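PDB 6N1N: beta-lactamase from Sebaldella termitidis, which probably hydrolyses beta-lactam antibiotics to substituted beta-amino acids, as a member of the class D beta-lactamase family. Local coordinates for residues A[184-189]-A[238-243]. Sequence-based numbering, arbitrary orientation.
Sequences YTLRGK and LTMMAF
Met240, a selenomethionine on helix 228-245, reaches across to Tyr184 and Leu186 of strand 184-195 and gives up more area than any other residue here. Its chain bends about both CB-CG and CG-SE (chi2 -57°, chi3 -87°), and the bends bring SE and CE to the strand although the CB bond does not aim there. The methyl Met240 CE lies 3.2 Å from Tyr184 OH and 3.5 Å from Tyr184 CZ, coming in obliquely at the phenol end of the ring. Tyr184 holds CG between its own backbone N and carbonyl carbon (chi1 60°), a torsion that carries the ring toward the helix. Its hydroxyl is hydrogen-bonded to Glu179 on the neighbouring strand 177-180, so the methyl meets a phenol whose polar need is met elsewhere.

Two residues further along the strand, Leu186 projects from the same sheet face and divides its branches between two helix residues. Leu186 CD2 packs against Met240 SE at 4.1 Å, while Leu186 CD1 looks onto the edge of the Phe243 ring, 4.4 Å from Phe243 CE2 and near the ring plane. Phe243 stands one turn after Met240 and also meets Phe216 of strand 212-222 edge-to-face, which links the helix to that strand in the middle of the sheet.

The axes of the two segments stay 12.3 Å apart at closest approach, and side chains alone span the gap. This is the C-terminal helix packed on the central sheet of the penicillin-recognising serine enzyme fold. No hydrogen bond or salt bridge crosses between the segments: the joint rests mainly on dispersion, probably with a weak polar term where the selenium-bound methyl meets the Tyr184 oxygen, a contact with little directional demand beyond shape.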
ATOM      1  N   TYR A 184     -17.468   3.879  -8.391  1.00 12.43           N
ATOM      2  CA  TYR A 184     -16.019   3.734  -8.346  1.00 10.46           C
ATOM      3  C   TYR A 184     -15.649   2.335  -7.897  1.00  9.02           C
ATOM      4  O   TYR A 184     -16.418   1.665  -7.216  1.00 10.81           O
ATOM      5  CB  TYR A 184     -15.376   4.750  -7.383  1.00 10.32           C
ATOM      6  CG  TYR A 184     -15.822   4.650  -5.944  1.00 10.61           C
ATOM      7  CD1 TYR A 184     -15.283   3.716  -5.090  1.00 10.32           C
ATOM      8  CD2 TYR A 184     -16.765   5.532  -5.433  1.00 17.89           C
ATOM      9  CE1 TYR A 184     -15.698   3.645  -3.752  1.00 12.89           C
ATOM     10  CE2 TYR A 184     -17.174   5.482  -4.126  1.00 18.02           C
ATOM     11  CZ  TYR A 184     -16.641   4.548  -3.284  1.00 18.81           C
ATOM     12  OH  TYR A 184     -17.069   4.501  -1.965  1.00 20.84           O
ATOM     13  N   THR A 185     -14.424   1.942  -8.255  1.00 11.30           N
ATOM     14  CA  THR A 185     -13.786   0.729  -7.766  1.00  8.61           C
ATOM     15  C   THR A 185     -12.512   1.173  -7.069  1.00  9.08           C
ATOM     16  O   THR A 185     -11.629   1.767  -7.704  1.00 10.40           O
ATOM     17  CB  THR A 185     -13.446  -0.257  -8.886  1.00 10.26           C
ATOM     18  OG1 THR A 185     -14.648  -0.631  -9.551  1.00 12.08           O
ATOM     19  CG2 THR A 185     -12.770  -1.505  -8.333  1.00 10.72           C
ATOM     20  N   LEU A 186     -12.441   0.903  -5.776  1.00  9.42           N
ATOM     21  CA  LEU A 186     -11.336   1.313  -4.939  1.00 10.32           C
ATOM     22  C   LEU A 186     -10.436   0.130  -4.616  1.00  7.56           C
ATOM     23  O   LEU A 186     -10.901  -0.908  -4.138  1.00 10.59           O
ATOM     24  CB  LEU A 186     -11.892   1.934  -3.656  1.00 12.29           C
ATOM     25  CG  LEU A 186     -10.890   2.284  -2.566  1.00 10.96           C
ATOM     26  CD1 LEU A 186      -9.938   3.422  -3.047  1.00 14.30           C
ATOM     27  CD2 LEU A 186     -11.610   2.651  -1.264  1.00 17.69           C
ATOM     28  N   ARG A 187      -9.140   0.296  -4.865  1.00 10.79           N
ATOM     29  CA  ARG A 187      -8.111  -0.636  -4.424  1.00 10.04           C
ATOM     30  C   ARG A 187      -7.201   0.125  -3.465  1.00  9.12           C
ATOM     31  O   ARG A 187      -6.532   1.073  -3.864  1.00 12.72           O
ATOM     32  CB  ARG A 187      -7.315  -1.171  -5.613  1.00 11.88           C
ATOM     33  CG  ARG A 187      -8.120  -2.023  -6.545  1.00  9.90           C
ATOM     34  CD  ARG A 187      -7.396  -2.289  -7.846  1.00 10.60           C
ATOM     35  NE  ARG A 187      -8.106  -3.253  -8.681  1.00 11.72           N
ATOM     36  CZ  ARG A 187      -9.040  -2.957  -9.570  1.00 10.84           C
ATOM     37  NH1 ARG A 187      -9.403  -1.702  -9.760  1.00 12.37           N
ATOM     38  NH2 ARG A 187      -9.617  -3.937 -10.268  1.00 16.83           N
ATOM     39  N   GLY A 188      -7.222  -0.225  -2.184  1.00 25.27           N
ATOM     40  CA  GLY A 188      -6.397   0.495  -1.232  1.00 31.45           C
ATOM     41  C   GLY A 188      -5.921  -0.435  -0.141  1.00 21.43           C
ATOM     42  O   GLY A 188      -6.656  -1.356   0.235  1.00 16.61           O
ATOM     43  N   LYS A 189      -4.697  -0.237   0.340  1.00 14.60           N
ATOM     44  CA  LYS A 189      -4.105  -1.098   1.368  1.00 11.32           C
ATOM     45  C   LYS A 189      -3.498  -0.205   2.436  1.00 10.16           C
ATOM     46  O   LYS A 189      -2.790   0.768   2.130  1.00  9.80           O
ATOM     47  CB  LYS A 189      -3.034  -2.049   0.818  1.00 12.75           C
ATOM     48  CG  LYS A 189      -2.357  -2.974   1.853  1.00 20.92           C
ATOM     49  CD  LYS A 189      -3.294  -4.094   2.272  1.00 25.55           C
ATOM     50  CE  LYS A 189      -2.776  -4.871   3.494  1.00 31.29           C
ATOM     51  NZ  LYS A 189      -3.006  -4.140   4.797  1.00 28.41           N
ATOM     52  N   LEU A 238     -10.301   9.712   5.715  1.00 14.69           N
ATOM     53  CA  LEU A 238      -9.531  10.889   5.314  1.00 13.83           C
ATOM     54  C   LEU A 238      -9.262  10.880   3.809  1.00 12.54           C
ATOM     55  O   LEU A 238      -9.376  11.913   3.135  1.00 12.74           O
ATOM     56  CB  LEU A 238      -8.204  10.913   6.084  1.00 13.00           C
ATOM     57  CG  LEU A 238      -7.265  12.106   5.870  1.00 22.17           C
ATOM     58  CD1 LEU A 238      -6.268  12.189   7.032  1.00 31.76           C
ATOM     59  CD2 LEU A 238      -6.485  12.057   4.552  1.00 20.13           C
ATOM     60  N   THR A 239      -8.866   9.723   3.280  1.00 11.81           N
ATOM     61  CA  THR A 239      -8.626   9.588   1.849  1.00  8.36           C
ATOM     62  C   THR A 239      -9.894   9.902   1.056  1.00 10.84           C
ATOM     63  O   THR A 239      -9.849  10.626   0.045  1.00 14.04           O
ATOM     64  CB  THR A 239      -8.106   8.171   1.577  1.00 10.27           C
ATOM     65  OG1 THR A 239      -6.971   7.919   2.425  1.00 10.62           O
ATOM     66  CG2 THR A 239      -7.677   7.995   0.147  1.00 12.58           C
HETATM   67  N   MSE A 240     -11.044   9.389   1.507  1.00 14.38           N
HETATM   68  CA  MSE A 240     -12.301   9.627   0.795  1.00 15.50           C
HETATM   69  C   MSE A 240     -12.678  11.092   0.848  1.00 13.55           C
HETATM   70  O   MSE A 240     -13.216  11.628  -0.124  1.00 13.08           O
HETATM   71  CB  MSE A 240     -13.451   8.790   1.373  1.00 15.56           C
HETATM   72  CG  MSE A 240     -13.167   7.278   1.414  1.00 18.04           C
HETATM   73 SE   MSE A 240     -12.725   6.479  -0.322  1.00 26.34          SE
HETATM   74  CE  MSE A 240     -14.554   6.113  -0.918  1.00 28.37           C
HETATM   75  N   MSE A 241     -12.408  11.740   1.983  1.00 13.22           N
HETATM   76  CA  MSE A 241     -12.640  13.183   2.086  1.00 12.23           C
HETATM   77  C   MSE A 241     -11.795  13.974   1.089  1.00 10.52           C
HETATM   78  O   MSE A 241     -12.294  14.924   0.480  1.00 14.60           O
HETATM   79  CB  MSE A 241     -12.383  13.671   3.522  1.00 19.10           C
HETATM   80  CG  MSE A 241     -13.466  13.226   4.454  1.00 16.71           C
HETATM   81 SE   MSE A 241     -12.958  13.608   6.302  1.00 34.18          SE
HETATM   82  CE  MSE A 241     -12.196  15.318   5.976  1.00 12.22           C
ATOM     83  N   ALA A 242     -10.520  13.602   0.940  1.00 13.44           N
ATOM     84  CA  ALA A 242      -9.680  14.234  -0.067  1.00 14.77           C
ATOM     85  C   ALA A 242     -10.259  14.031  -1.461  1.00 10.65           C
ATOM     86  O   ALA A 242     -10.307  14.981  -2.253  1.00 13.35           O
ATOM     87  CB  ALA A 242      -8.258  13.687   0.008  1.00 11.78           C
ATOM     88  N   PHE A 243     -10.708  12.809  -1.780  1.00 11.94           N
ATOM     89  CA  PHE A 243     -11.319  12.579  -3.087  1.00 11.61           C
ATOM     90  C   PHE A 243     -12.546  13.475  -3.297  1.00 14.78           C
ATOM     91  O   PHE A 243     -12.722  14.062  -4.374  1.00 12.23           O
ATOM     92  CB  PHE A 243     -11.746  11.110  -3.263  1.00  9.93           C
ATOM     93  CG  PHE A 243     -10.621  10.098  -3.280  1.00 11.98           C
ATOM     94  CD1 PHE A 243      -9.324  10.424  -3.630  1.00 12.80           C
ATOM     95  CD2 PHE A 243     -10.899   8.772  -2.951  1.00 10.12           C
ATOM     96  CE1 PHE A 243      -8.321   9.443  -3.636  1.00 12.46           C
ATOM     97  CE2 PHE A 243      -9.887   7.807  -2.971  1.00 13.80           C
ATOM     98  CZ  PHE A 243      -8.610   8.157  -3.328  1.00 12.96           C
TER